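PDB 1YZV: hypothetical protein from Trypanosoma cruzi, which is of unknown function but belongs to the isochorismatase superfamily and is named as a putative ribonuclease mar1. Local coordinates for residues A[110-116]-A[136-141]; A[63-69]-A[86-92]; A[118-122]-A[152-157]; A[43-47]-A[77-81]. One frame throughout, in Å; residues are numbered along the deposited sequence.

Contacts 1 and 2 are parallel strand pairs of one six-stranded sheet. Contact 1 pairs two inner strands and is buried; its centre is about 7 Å from the centre of the chain. Contact 2 includes the sheet's outermost strand 87-91 and is partly buried. Both rest on backbone ladders. Contact 1 adds a lysine-to-carbonyl bond, contact 2 a buried lysine-glutamine bond. Contact 3 follows strand 110-118 of contact 1 into the next helix. It is buried and, like contact 2, touches the second subunit. It uses rings and one side-chain hydrogen bond. Contact 4, partly buried, joins helix 39-56 to a loop through an asparagine. Tyr63 OH probably hydrogen-bonds to Ala46 O, and Trp116 of contact 1 packs on both residues.

Contact 1. Residues A[110-116]-A[136-141]; sequences VEQVVLW and KKVVIA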
loop_
_atom_site.group_PDB
_atom_site.type_symbol
_atom_site.label_atom_id
_atom_site.label_comp_id
_atom_site.label_asym_id
_atom_site.label_seq_id
_atom_site.Cartn_x
_atom_site.Cartn_y
_atom_site.Cartn_z
ATOM N N VAL A 110 6.360 11.777 -27.315
ATOM C CA VAL A 110 5.423 10.840 -26.686
ATOM C C VAL A 110 5.947 10.484 -25.300
ATOM O O VAL A 110 6.728 9.554 -25.126
ATOM C CB VAL A 110 5.203 9.556 -27.508
ATOM C CG1 VAL A 110 4.104 8.717 -26.854
ATOM C CG2 VAL A 110 4.827 9.891 -28.937
ATOM N N GLU A 111 5.606 11.319 -24.339
ATOM C CA GLU A 111 6.186 11.243 -23.014
ATOM C C GLU A 111 5.409 10.367 -22.052
ATOM O O GLU A 111 5.969 9.935 -21.047
ATOM C CB GLU A 111 6.279 12.631 -22.384
ATOM C CG GLU A 111 7.356 13.519 -22.967
ATOM C CD GLU A 111 7.388 14.920 -22.313
ATOM O OE1 GLU A 111 6.966 15.057 -21.131
ATOM O OE2 GLU A 111 7.848 15.864 -22.994
ATOM N N GLN A 112 4.124 10.151 -22.333
ATOM C CA GLN A 112 3.218 9.499 -21.396
ATOM C C GLN A 112 2.215 8.594 -22.090
ATOM O O GLN A 112 1.797 8.849 -23.206
ATOM C CB GLN A 112 2.539 10.527 -20.503
ATOM C CG GLN A 112 1.610 11.489 -21.256
ATOM C CD GLN A 112 1.295 12.752 -20.484
ATOM O OE1 GLN A 112 1.998 13.131 -19.517
ATOM N NE2 GLN A 112 0.192 13.419 -20.892
ATOM N N VAL A 113 1.962 7.453 -21.448
ATOM C CA VAL A 113 1.114 6.392 -21.988
ATOM C C VAL A 113 0.065 6.106 -20.948
ATOM O O VAL A 113 0.385 6.019 -19.737
ATOM C CB VAL A 113 1.971 5.134 -22.273
ATOM C CG1 VAL A 113 1.082 3.901 -22.529
ATOM C CG2 VAL A 113 3.017 5.421 -23.482
ATOM N N VAL A 114 -1.176 6.092 -21.402
ATOM C CA VAL A 114 -2.306 5.636 -20.639
ATOM C C VAL A 114 -2.556 4.196 -21.072
ATOM O O VAL A 114 -2.840 3.920 -22.252
ATOM C CB VAL A 114 -3.542 6.516 -20.901
ATOM C CG1 VAL A 114 -4.792 5.924 -20.276
ATOM C CG2 VAL A 114 -3.284 7.932 -20.383
ATOM N N LEU A 115 -2.484 3.281 -20.110
ATOM C CA LEU A 115 -2.454 1.830 -20.380
ATOM C C LEU A 115 -3.593 1.103 -19.665
ATOM O O LEU A 115 -3.813 1.296 -18.463
ATOM C CB LEU A 115 -1.117 1.242 -19.932
ATOM C CG LEU A 115 -0.868 -0.290 -19.923
ATOM C CD1 LEU A 115 -1.005 -0.888 -21.356
ATOM C CD2 LEU A 115 0.554 -0.580 -19.340
ATOM N N TRP A 116 -4.276 0.228 -20.394
ATOM C CA TRP A 116 -5.334 -0.603 -19.804
ATOM C C TRP A 116 -5.607 -1.835 -20.670
ATOM O O TRP A 116 -5.102 -1.928 -21.772
ATOM C CB TRP A 116 -6.640 0.214 -19.600
ATOM C CG TRP A 116 -7.390 0.488 -20.831
ATOM C CD1 TRP A 116 -8.468 -0.239 -21.288
ATOM C CD2 TRP A 116 -6.980 1.314 -21.943
ATOM N NE1 TRP A 116 -8.796 0.136 -22.562
ATOM C CE2 TRP A 116 -7.954 1.131 -22.972
ATOM C CE3 TRP A 116 -6.024 2.328 -22.105
ATOM C CZ2 TRP A 116 -7.892 1.813 -24.210
ATOM C CZ3 TRP A 116 -5.978 3.012 -23.331
ATOM C CH2 TRP A 116 -6.911 2.747 -24.367
ATOM N N LYS A 136 9.488 6.277 -19.968
ATOM C CA LYS A 136 8.211 6.921 -20.206
ATOM C C LYS A 136 7.404 6.940 -18.895
ATOM O O LYS A 136 7.557 6.063 -18.051
ATOM C CB LYS A 136 7.433 6.169 -21.286
ATOM C CG LYS A 136 8.166 5.955 -22.625
ATOM C CD LYS A 136 8.419 7.261 -23.331
ATOM C CE LYS A 136 9.085 7.071 -24.682
ATOM N NZ LYS A 136 9.164 8.390 -25.429
ATOM N N LYS A 137 6.505 7.903 -18.773
ATOM C CA LYS A 137 5.492 7.928 -17.717
ATOM C C LYS A 137 4.393 7.004 -18.165
ATOM O O LYS A 137 4.054 6.954 -19.355
ATOM C CB LYS A 137 4.932 9.361 -17.535
ATOM C CG LYS A 137 3.798 9.465 -16.436
ATOM C CD LYS A 137 3.300 10.913 -16.275
ATOM C CE LYS A 137 4.257 11.788 -15.421
ATOM N NZ LYS A 137 4.220 13.241 -15.851
ATOM N N VAL A 138 3.924 6.163 -17.267
ATOM C CA VAL A 138 2.839 5.238 -17.609
ATOM C C VAL A 138 1.775 5.215 -16.502
ATOM O O VAL A 138 2.092 5.167 -15.308
ATOM C CB VAL A 138 3.370 3.814 -18.034
ATOM C CG1 VAL A 138 4.347 3.263 -17.095
ATOM C CG2 VAL A 138 2.224 2.820 -18.258
ATOM N N VAL A 139 0.518 5.413 -16.898
ATOM C CA VAL A 139 -0.590 5.478 -15.959
ATOM C C VAL A 139 -1.549 4.377 -16.297
ATOM O O VAL A 139 -1.955 4.245 -17.477
ATOM C CB VAL A 139 -1.286 6.853 -16.032
ATOM C CG1 VAL A 139 -2.355 6.989 -14.913
ATOM C CG2 VAL A 139 -0.243 7.895 -15.886
ATOM N N ILE A 140 -1.758 3.493 -15.334
ATOM C CA ILE A 140 -2.654 2.376 -15.506
ATOM C C ILE A 140 -4.090 2.903 -15.215
ATOM O O ILE A 140 -4.339 3.445 -14.150
ATOM C CB ILE A 140 -2.293 1.201 -14.561
ATOM C CG1 ILE A 140 -0.809 0.846 -14.619
ATOM C CG2 ILE A 140 -3.165 -0.009 -14.812
ATOM C CD1 ILE A 140 -0.342 0.439 -15.947
ATOM N N ALA A 141 -5.046 2.616 -16.101
ATOM C CA ALA A 141 -6.461 2.888 -15.797
ATOM C C ALA A 141 -7.053 1.631 -15.214
ATOM O O ALA A 141 -7.510 0.755 -15.954
ATOM C CB ALA A 141 -7.229 3.304 -17.052
HETATM O O HOH W 1 4.527 13.307 -18.667
#
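Val113 and Val139 bond through their backbones in the parallel pair of strands 110-116 and 137-141, part of the beta-alpha-beta unit completed by helix 120-133. The ladder is regular. Glu111 O accepts from Lys137 N at 3.1 Å, and Val113 N gives its hydrogen to Lys137 O. Val113 O then takes Val139 N at 2.9 Å, with an N-H...O angle of 165°. Leu115 bonds through N to Val139 O and through O to Ala141 N. The backbone of Gln112, Val114 and Trp116 bonds instead to strand 20-26 on the other side.

Polar side chains finish the N-terminal end. Lys136 bends at chi2 (-66°), and its NZ meets Val110 O at 2.7 Å. The same amine also bonds to Val105 O. A water donates to Gln112 OE1 and accepts from Lys137 NZ. Gln112 OE1 and NE2 are further held by Lys14 N and Thr21 OG1, while Lys137 NZ also bonds to Leu12 O. Among the apolar chains, Leu115 lies alongside Ile140, with CD2 to CD1 at 3.7 Å.

Contact 2. Residues A[63-69]-A[86-92]; sequences YIVTEQY and AHVFSKK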
loop_
_atom_site.group_PDB
_atom_site.type_symbol
_atom_site.label_atom_id
_atom_site.label_comp_id
_atom_site.label_asym_id
_atom_site.label_seq_id
_atom_site.Cartn_x
_atom_site.Cartn_y
_atom_site.Cartn_z
ATOM N N TYR A 63 -3.579 6.344 -30.641
ATOM C CA TYR A 63 -4.342 5.213 -30.076
ATOM C C TYR A 63 -3.802 3.918 -30.690
ATOM O O TYR A 63 -3.988 3.662 -31.898
ATOM C CB TYR A 63 -5.840 5.406 -30.398
ATOM C CG TYR A 63 -6.818 4.646 -29.538
ATOM C CD1 TYR A 63 -7.062 3.277 -29.753
ATOM C CD2 TYR A 63 -7.492 5.270 -28.495
ATOM C CE1 TYR A 63 -7.921 2.561 -28.948
ATOM C CE2 TYR A 63 -8.394 4.545 -27.696
ATOM C CZ TYR A 63 -8.620 3.195 -27.961
ATOM O OH TYR A 63 -9.504 2.480 -27.184
ATOM N N ILE A 64 -3.194 3.104 -29.829
ATOM C CA ILE A 64 -2.506 1.882 -30.173
ATOM C C ILE A 64 -3.187 0.672 -29.559
ATOM O O ILE A 64 -3.452 0.628 -28.347
ATOM C CB ILE A 64 -1.013 1.956 -29.692
ATOM C CG1 ILE A 64 -0.418 3.231 -30.276
ATOM C CG2 ILE A 64 -0.269 0.656 -30.022
ATOM C CD1 ILE A 64 1.001 3.355 -30.190
ATOM N N VAL A 65 -3.560 -0.266 -30.428
ATOM C CA VAL A 65 -4.238 -1.501 -30.044
ATOM C C VAL A 65 -3.343 -2.691 -30.396
ATOM O O VAL A 65 -2.777 -2.774 -31.511
ATOM C CB VAL A 65 -5.573 -1.654 -30.790
ATOM C CG1 VAL A 65 -6.337 -2.848 -30.273
ATOM C CG2 VAL A 65 -6.408 -0.354 -30.678
ATOM N N THR A 66 -3.198 -3.611 -29.450
ATOM C CA THR A 66 -2.588 -4.897 -29.764
ATOM C C THR A 66 -3.599 -6.025 -29.593
ATOM O O THR A 66 -4.612 -5.893 -28.904
ATOM C CB THR A 66 -1.358 -5.186 -28.898
ATOM O OG1 THR A 66 -1.717 -5.114 -27.500
ATOM C CG2 THR A 66 -0.259 -4.205 -29.239
ATOM N N GLU A 67 -3.361 -7.093 -30.336
ATOM C CA GLU A 67 -4.123 -8.312 -30.216
ATOM C C GLU A 67 -3.141 -9.431 -30.072
ATOM O O GLU A 67 -2.242 -9.603 -30.920
ATOM C CB GLU A 67 -4.994 -8.479 -31.446
ATOM C CG GLU A 67 -5.995 -7.327 -31.636
ATOM C CD GLU A 67 -6.850 -7.406 -32.902
ATOM O OE1 GLU A 67 -6.423 -8.058 -33.865
ATOM O OE2 GLU A 67 -7.908 -6.697 -32.969
ATOM N N GLN A 68 -3.290 -10.182 -28.997
ATOM C CA GLN A 68 -2.465 -11.361 -28.737
ATOM C C GLN A 68 -2.984 -12.534 -29.557
ATOM O O GLN A 68 -4.173 -12.846 -29.508
ATOM C CB GLN A 68 -2.507 -11.746 -27.270
ATOM C CG GLN A 68 -1.703 -12.963 -26.901
ATOM C CD GLN A 68 -0.207 -12.701 -26.827
ATOM O OE1 GLN A 68 0.233 -11.542 -26.826
ATOM N NE2 GLN A 68 0.575 -13.778 -26.668
ATOM N N TYR A 69 -2.154 -13.024 -30.471
ATOM C CA TYR A 69 -2.496 -14.205 -31.248
ATOM C C TYR A 69 -4.003 -14.252 -31.645
ATOM O O TYR A 69 -4.749 -15.191 -31.240
ATOM C CB TYR A 69 -2.114 -15.458 -30.446
ATOM C CG TYR A 69 -2.323 -16.730 -31.218
ATOM C CD1 TYR A 69 -1.758 -16.882 -32.483
ATOM C CD2 TYR A 69 -2.990 -17.798 -30.665
ATOM C CE1 TYR A 69 -2.013 -17.998 -33.253
ATOM C CE2 TYR A 69 -3.202 -18.960 -31.400
ATOM C CZ TYR A 69 -2.705 -19.052 -32.694
ATOM O OH TYR A 69 -2.905 -20.188 -33.440
ATOM N N ALA A 86 -6.841 4.440 -35.301
ATOM C CA ALA A 86 -6.213 3.485 -34.392
ATOM C C ALA A 86 -5.156 2.686 -35.135
ATOM O O ALA A 86 -5.334 2.383 -36.303
ATOM C CB ALA A 86 -7.258 2.514 -33.827
ATOM N N HIS A 87 -4.016 2.441 -34.495
ATOM C CA HIS A 87 -2.982 1.544 -35.044
ATOM C C HIS A 87 -3.117 0.181 -34.337
ATOM O O HIS A 87 -3.025 0.113 -33.090
ATOM C CB HIS A 87 -1.613 2.141 -34.760
ATOM C CG HIS A 87 -1.422 3.526 -35.299
ATOM N ND1 HIS A 87 -0.791 3.768 -36.505
ATOM C CD2 HIS A 87 -1.641 4.747 -34.738
ATOM C CE1 HIS A 87 -0.665 5.073 -36.682
ATOM N NE2 HIS A 87 -1.192 5.693 -35.637
ATOM N N VAL A 88 -3.480 -0.860 -35.092
ATOM C CA VAL A 88 -3.790 -2.163 -34.538
ATOM C C VAL A 88 -2.725 -3.185 -34.967
ATOM O O VAL A 88 -2.373 -3.253 -36.138
ATOM C CB VAL A 88 -5.161 -2.634 -34.978
ATOM C CG1 VAL A 88 -5.535 -3.968 -34.327
ATOM C CG2 VAL A 88 -6.221 -1.578 -34.676
ATOM N N PHE A 89 -2.154 -3.911 -34.015
ATOM C CA PHE A 89 -1.074 -4.846 -34.329
ATOM C C PHE A 89 -1.300 -6.184 -33.647
ATOM O O PHE A 89 -1.810 -6.277 -32.528
ATOM C CB PHE A 89 0.272 -4.311 -33.863
ATOM C CG PHE A 89 0.596 -2.928 -34.360
ATOM C CD1 PHE A 89 1.169 -2.742 -35.595
ATOM C CD2 PHE A 89 0.337 -1.815 -33.585
ATOM C CE1 PHE A 89 1.441 -1.450 -36.055
ATOM C CE2 PHE A 89 0.664 -0.549 -34.012
ATOM C CZ PHE A 89 1.191 -0.365 -35.257
ATOM N N SER A 90 -0.806 -7.221 -34.298
ATOM C CA SER A 90 -0.806 -8.574 -33.754
ATOM C C SER A 90 0.487 -8.812 -33.030
ATOM O O SER A 90 1.492 -8.297 -33.447
ATOM C CB SER A 90 -0.916 -9.566 -34.902
ATOM O OG SER A 90 -2.290 -9.630 -35.175
ATOM N N LYS A 91 0.455 -9.586 -31.947
ATOM C CA LYS A 91 1.680 -9.988 -31.233
ATOM C C LYS A 91 1.567 -11.374 -30.567
ATOM O O LYS A 91 0.496 -11.812 -30.157
ATOM C CB LYS A 91 2.066 -8.960 -30.145
ATOM C CG LYS A 91 0.996 -8.864 -28.993
ATOM C CD LYS A 91 1.274 -7.722 -28.032
ATOM C CE LYS A 91 0.416 -7.749 -26.734
ATOM N NZ LYS A 91 0.464 -9.038 -25.958
ATOM N N LYS A 92 2.739 -11.926 -30.275
ATOM C CA LYS A 92 2.917 -13.035 -29.375
ATOM C C LYS A 92 3.711 -12.627 -28.126
ATOM O O LYS A 92 3.585 -13.279 -27.109
ATOM C CB LYS A 92 3.608 -14.184 -30.099
ATOM C CG LYS A 92 2.696 -14.756 -31.204
ATOM C CD LYS A 92 3.070 -16.167 -31.553
ATOM C CE LYS A 92 2.202 -16.703 -32.705
ATOM N NZ LYS A 92 2.563 -16.027 -34.011
HETATM O O HOH W 2 -4.178 -7.758 -35.322
#
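This is a parallel strand pair at the edge of the central sheet, where 87-91 is the outermost strand of the chain. Strands 61-68 and 87-91 belong to a beta-alpha-beta unit with the short helix 70-73 in the connection. Their segments run 25° apart. Backbone bonds alternate along the pair, from His87 N to Tyr63 O up to Tyr69 N to Lys91 O. The bond from Val65 N to His87 O is 2.7 Å long and almost straight, at 179°.

The face bearing Val65, Glu67, Val88 and Ser90 is mixed. Val65 and Val88 lie side by side, with CB to CG2 at 3.9 Å. A water joins Glu67 OE1 to Ser90 OG, and Glu67 OE2 bonds to Thr76. On the other face, Ile64 CG2 sits at the edge of the Phe89 ring, and Leu104 packs on both residues.

Lys91 is buried. Its CG lies between the backbone N and the carbonyl carbon (chi1 65°), and the chain runs past Thr66, with CE 3.5 Å from Thr66 OG1. NZ forms a salt bridge with Asp27, which also hydrogen-bonds to Thr66 OG1, and bonds to Arg93 O and Phe94 O. This pair is consistent with the family's active-site Asp and Lys. Gln68 crosses Lys91 nearly at a right angle. Its OE1 takes Lys91 NZ at 2.7 Å, while its NE2 gives to Lys92 O from above the carbonyl plane at 3.1 Å.

Contact 3. Residues A[118-122]-A[152-157]; sequences FETHV and DHCTAI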
loop_
_atom_site.group_PDB
_atom_site.type_symbol
_atom_site.label_atom_id
_atom_site.label_comp_id
_atom_site.label_asym_id
_atom_site.label_seq_id
_atom_site.Cartn_x
_atom_site.Cartn_y
_atom_site.Cartn_z
ATOM N N PHE A 118 -6.308 -6.320 -20.953
ATOM C CA PHE A 118 -6.154 -7.685 -20.476
ATOM C C PHE A 118 -4.731 -8.211 -20.771
ATOM O O PHE A 118 -4.130 -7.846 -21.770
ATOM C CB PHE A 118 -7.087 -8.642 -21.176
ATOM C CG PHE A 118 -8.560 -8.254 -21.168
ATOM C CD1 PHE A 118 -9.142 -7.627 -20.105
ATOM C CD2 PHE A 118 -9.387 -8.806 -22.156
ATOM C CE1 PHE A 118 -10.524 -7.368 -20.120
ATOM C CE2 PHE A 118 -10.755 -8.544 -22.181
ATOM C CZ PHE A 118 -11.308 -7.787 -21.186
ATOM N N GLU A 119 -4.190 -9.077 -19.913
ATOM C CA GLU A 119 -4.642 -9.309 -18.556
ATOM C C GLU A 119 -3.709 -8.470 -17.675
ATOM O O GLU A 119 -2.541 -8.261 -18.029
ATOM C CB GLU A 119 -4.525 -10.797 -18.176
ATOM C CG GLU A 119 -5.544 -11.680 -18.860
ATOM C CD GLU A 119 -5.641 -13.091 -18.257
ATOM O OE1 GLU A 119 -6.005 -13.267 -17.079
ATOM O OE2 GLU A 119 -5.385 -14.032 -18.999
ATOM N N THR A 120 -4.230 -8.005 -16.549
ATOM C CA THR A 120 -3.513 -7.087 -15.632
ATOM C C THR A 120 -2.118 -7.595 -15.237
ATOM O O THR A 120 -1.156 -6.852 -15.279
ATOM C CB THR A 120 -4.356 -6.804 -14.378
ATOM O OG1 THR A 120 -5.704 -6.483 -14.768
ATOM C CG2 THR A 120 -3.784 -5.624 -13.568
ATOM N N HIS A 121 -2.014 -8.893 -14.929
ATOM C CA HIS A 121 -0.808 -9.494 -14.398
ATOM C C HIS A 121 0.115 -10.045 -15.456
ATOM O O HIS A 121 1.174 -10.614 -15.144
ATOM C CB HIS A 121 -1.161 -10.592 -13.389
ATOM C CG HIS A 121 -1.900 -11.750 -13.979
ATOM N ND1 HIS A 121 -3.119 -11.607 -14.599
ATOM C CD2 HIS A 121 -1.573 -13.069 -14.077
ATOM C CE1 HIS A 121 -3.479 -12.771 -15.116
ATOM N NE2 HIS A 121 -2.601 -13.688 -14.743
ATOM N N VAL A 122 -0.291 -9.933 -16.713
ATOM C CA VAL A 122 0.543 -10.429 -17.826
ATOM C C VAL A 122 0.910 -9.338 -18.824
ATOM O O VAL A 122 1.859 -8.580 -18.622
ATOM C CB VAL A 122 -0.081 -11.674 -18.507
ATOM C CG1 VAL A 122 0.836 -12.236 -19.624
ATOM C CG2 VAL A 122 -0.300 -12.770 -17.452
ATOM N N ASP A 152 -5.036 -12.569 -9.184
ATOM C CA ASP A 152 -3.993 -12.218 -10.137
ATOM C C ASP A 152 -4.015 -10.715 -10.462
ATOM O O ASP A 152 -2.994 -10.052 -10.500
ATOM C CB ASP A 152 -4.097 -13.033 -11.437
ATOM C CG ASP A 152 -3.664 -14.504 -11.247
ATOM O OD1 ASP A 152 -2.786 -14.817 -10.376
ATOM O OD2 ASP A 152 -4.337 -15.372 -11.834
ATOM N N HIS A 153 -5.207 -10.183 -10.658
ATOM C CA HIS A 153 -5.361 -8.766 -10.999
ATOM C C HIS A 153 -4.938 -7.894 -9.832
ATOM O O HIS A 153 -4.151 -6.964 -10.024
ATOM C CB HIS A 153 -6.849 -8.537 -11.372
ATOM C CG HIS A 153 -7.270 -7.118 -11.332
ATOM N ND1 HIS A 153 -7.099 -6.274 -12.413
ATOM C CD2 HIS A 153 -7.731 -6.354 -10.318
ATOM C CE1 HIS A 153 -7.578 -5.086 -12.100
ATOM N NE2 HIS A 153 -7.952 -5.102 -10.833
ATOM N N CYS A 154 -5.513 -8.132 -8.642
ATOM C CA CYS A 154 -5.244 -7.272 -7.471
ATOM C C CYS A 154 -3.782 -7.185 -7.104
ATOM O O CYS A 154 -3.266 -6.121 -6.809
ATOM C CB CYS A 154 -6.037 -7.752 -6.271
ATOM S SG CYS A 154 -7.818 -7.364 -6.524
ATOM N N THR A 155 -3.135 -8.335 -7.068
ATOM C CA THR A 155 -1.706 -8.419 -6.718
ATOM C C THR A 155 -0.821 -7.669 -7.697
ATOM O O THR A 155 0.042 -6.870 -7.266
ATOM C CB THR A 155 -1.257 -9.869 -6.621
ATOM O OG1 THR A 155 -2.056 -10.519 -5.639
ATOM C CG2 THR A 155 0.229 -9.991 -6.204
ATOM N N ALA A 156 -1.164 -7.728 -8.985
ATOM C CA ALA A 156 -0.453 -6.973 -9.999
ATOM C C ALA A 156 -0.686 -5.454 -9.948
ATOM O O ALA A 156 0.234 -4.659 -10.153
ATOM C CB ALA A 156 -0.769 -7.504 -11.360
ATOM N N ILE A 157 -1.903 -5.048 -9.643
ATOM C CA ILE A 157 -2.171 -3.628 -9.455
ATOM C C ILE A 157 -1.291 -3.127 -8.308
ATOM O O ILE A 157 -0.692 -2.052 -8.396
ATOM C CB ILE A 157 -3.668 -3.374 -9.131
ATOM C CG1 ILE A 157 -4.539 -3.603 -10.384
ATOM C CG2 ILE A 157 -3.888 -1.955 -8.562
ATOM C CD1 ILE A 157 -4.174 -2.791 -11.584
#
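His121 holds CG between its backbone N and carbonyl carbon (chi1 64°), which lays its ring against Asp152. Thr120 has OG1 beside its own N (chi1 -47°), which leaves CG2 anti to that N. The two branches thus meet different partners: OG1 faces His153, and CG2 faces Ile157.

Asp152 CB makes a CH-pi contact over the centre of the His121 ring, 3.5 Å from the centroid and almost on the ring normal. The carboxylate stacks over the NE2-CD2 side of the ring, its plane turned 15° from that of the imidazole. Val122 CG2 covers the opposite face near the rim. The ring nitrogens are held elsewhere: ND1 by Ser147, and NE2 by Glu174 of the second subunit. Asp152 OD1 also bonds to that subunit, at Thr172.

The contact joins the first turn of helix 120-133 to helix 150-161, in the parallel alpha/beta fold of the isochorismatase family. A cis peptide bond precedes Glu119, the N-cap residue. A sulfate ion, probably from the crystallisation liquor, is bound about 5 Å from the Asp152 side chain.

Thr120 OG1 lies in the plane of the His153 ring, 2.7 Å from ND1. Either atom could donate this hydrogen bond. Ile157 CG1 packs over one face of the same ring. Ala156 CB fits against His121 CB at 3.7 Å. Thr120 CG2 and Ile157 CD1 are tightly packed, 3.5 Å apart.

Contact 4. Residues A[43-47]-A[77-81]; sequences VFVAN and SADIR
The flat amide of Asn47 meets the loop 77-81 edge-on and uses both of its polar atoms. It ties helix 39-56 of the alpha/beta fold to the loop between helix 70-73 and strand 87-91, where residues 77-80 form a type I beta turn. Asp79 O lies in the amide plane and accepts from Asn47 ND2 at 3.1 Å, with an N-H...O angle of 175°. On the oxygen side, Arg81 N donates to a lone pair of Asn47 OD1 at 2.8 Å, in the carbonyl plane. The two bonds fix the rotation of the amide.

Ser77 begins the turn. Its OG accepts from Asp79 N at 3.0 Å, an ST turn nested in the beta turn. Glu30 accepts from Ala78 N, so the turn has a further polar tie to the chain.

Van der Waals packing lies beside the amide. Val43 directs CG1 to Asp79 CB at 3.6 Å, and its CG2 lies 3.9 Å from Ser77 OG. Ile28 packs on both Val43 and Ile80. Ile80 CG1 touches both Val43 CG1 and Ala46 CB. The terminal CD1 of Ile80 meets Ala46 CB at 3.6 Å.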
loop_
_atom_site.group_PDB
_atom_site.type_symbol
_atom_site.label_atom_id
_atom_site.label_comp_id
_atom_site.label_asym_id
_atom_site.label_seq_id
_atom_site.Cartn_x
_atom_site.Cartn_y
_atom_site.Cartn_z
ATOM N N VAL A 43 -14.048 -2.680 -21.928
ATOM C CA VAL A 43 -14.619 -2.154 -23.154
ATOM C C VAL A 43 -15.075 -0.695 -22.998
ATOM O O VAL A 43 -14.759 0.134 -23.866
ATOM C CB VAL A 43 -15.767 -3.045 -23.650
ATOM C CG1 VAL A 43 -16.610 -2.322 -24.701
ATOM C CG2 VAL A 43 -15.183 -4.328 -24.192
ATOM N N PHE A 44 -15.842 -0.406 -21.933
ATOM C CA PHE A 44 -16.286 0.959 -21.599
ATOM C C PHE A 44 -15.140 1.970 -21.527
ATOM O O PHE A 44 -15.260 3.084 -22.086
ATOM C CB PHE A 44 -17.114 0.959 -20.271
ATOM C CG PHE A 44 -17.501 2.339 -19.763
ATOM C CD1 PHE A 44 -18.661 2.953 -20.159
ATOM C CD2 PHE A 44 -16.716 2.995 -18.840
ATOM C CE1 PHE A 44 -19.006 4.192 -19.637
ATOM C CE2 PHE A 44 -17.084 4.186 -18.294
ATOM C CZ PHE A 44 -18.183 4.808 -18.700
ATOM N N VAL A 45 -14.041 1.573 -20.865
ATOM C CA VAL A 45 -12.858 2.406 -20.743
ATOM C C VAL A 45 -12.174 2.591 -22.116
ATOM O O VAL A 45 -11.717 3.699 -22.454
ATOM C CB VAL A 45 -11.856 1.885 -19.662
ATOM C CG1 VAL A 45 -10.526 2.582 -19.748
ATOM C CG2 VAL A 45 -12.428 2.066 -18.287
ATOM N N ALA A 46 -12.140 1.535 -22.922
ATOM C CA ALA A 46 -11.595 1.631 -24.284
ATOM C C ALA A 46 -12.351 2.676 -25.135
ATOM O O ALA A 46 -11.733 3.513 -25.822
ATOM C CB ALA A 46 -11.592 0.266 -24.973
ATOM N N ASN A 47 -13.673 2.658 -25.011
ATOM C CA ASN A 47 -14.553 3.624 -25.655
ATOM C C ASN A 47 -14.460 5.057 -25.137
ATOM O O ASN A 47 -14.454 6.021 -25.907
ATOM C CB ASN A 47 -15.993 3.129 -25.597
ATOM C CG ASN A 47 -16.264 2.021 -26.595
ATOM O OD1 ASN A 47 -15.607 1.952 -27.637
ATOM N ND2 ASN A 47 -17.161 1.082 -26.232
ATOM N N SER A 77 -12.630 -6.750 -29.197
ATOM C CA SER A 77 -14.060 -6.847 -29.037
ATOM C C SER A 77 -14.821 -5.908 -29.949
ATOM O O SER A 77 -14.526 -4.725 -30.006
ATOM C CB SER A 77 -14.486 -6.589 -27.564
ATOM O OG SER A 77 -15.843 -6.165 -27.518
ATOM N N ALA A 78 -15.864 -6.425 -30.594
ATOM C CA ALA A 78 -16.711 -5.608 -31.475
ATOM C C ALA A 78 -17.488 -4.529 -30.738
ATOM O O ALA A 78 -18.004 -3.614 -31.375
ATOM C CB ALA A 78 -17.687 -6.500 -32.232
ATOM N N ASP A 79 -17.567 -4.606 -29.408
ATOM C CA ASP A 79 -18.233 -3.569 -28.630
ATOM C C ASP A 79 -17.342 -2.324 -28.503
ATOM O O ASP A 79 -17.807 -1.296 -28.065
ATOM C CB ASP A 79 -18.560 -4.072 -27.225
ATOM C CG ASP A 79 -19.599 -5.147 -27.215
ATOM O OD1 ASP A 79 -20.423 -5.169 -28.142
ATOM O OD2 ASP A 79 -19.540 -5.987 -26.287
ATOM N N ILE A 80 -16.066 -2.424 -28.855
ATOM C CA ILE A 80 -15.198 -1.261 -28.868
ATOM C C ILE A 80 -15.311 -0.565 -30.209
ATOM O O ILE A 80 -15.134 -1.196 -31.237
ATOM C CB ILE A 80 -13.709 -1.648 -28.574
ATOM C CG1 ILE A 80 -13.598 -2.223 -27.170
ATOM C CG2 ILE A 80 -12.777 -0.432 -28.738
ATOM C CD1 ILE A 80 -12.184 -2.774 -26.797
ATOM N N ARG A 81 -15.535 0.743 -30.190
ATOM C CA ARG A 81 -15.581 1.539 -31.405
ATOM C C ARG A 81 -14.247 2.209 -31.589
ATOM O O ARG A 81 -13.977 3.226 -30.951
ATOM C CB ARG A 81 -16.693 2.601 -31.316
ATOM C CG ARG A 81 -18.096 1.991 -31.193
ATOM C CD ARG A 81 -19.161 3.084 -30.978
ATOM N NE ARG A 81 -20.489 2.511 -30.720
ATOM C CZ ARG A 81 -21.356 2.109 -31.670
ATOM N NH1 ARG A 81 -21.056 2.214 -32.973
ATOM N NH2 ARG A 81 -22.538 1.588 -31.317
#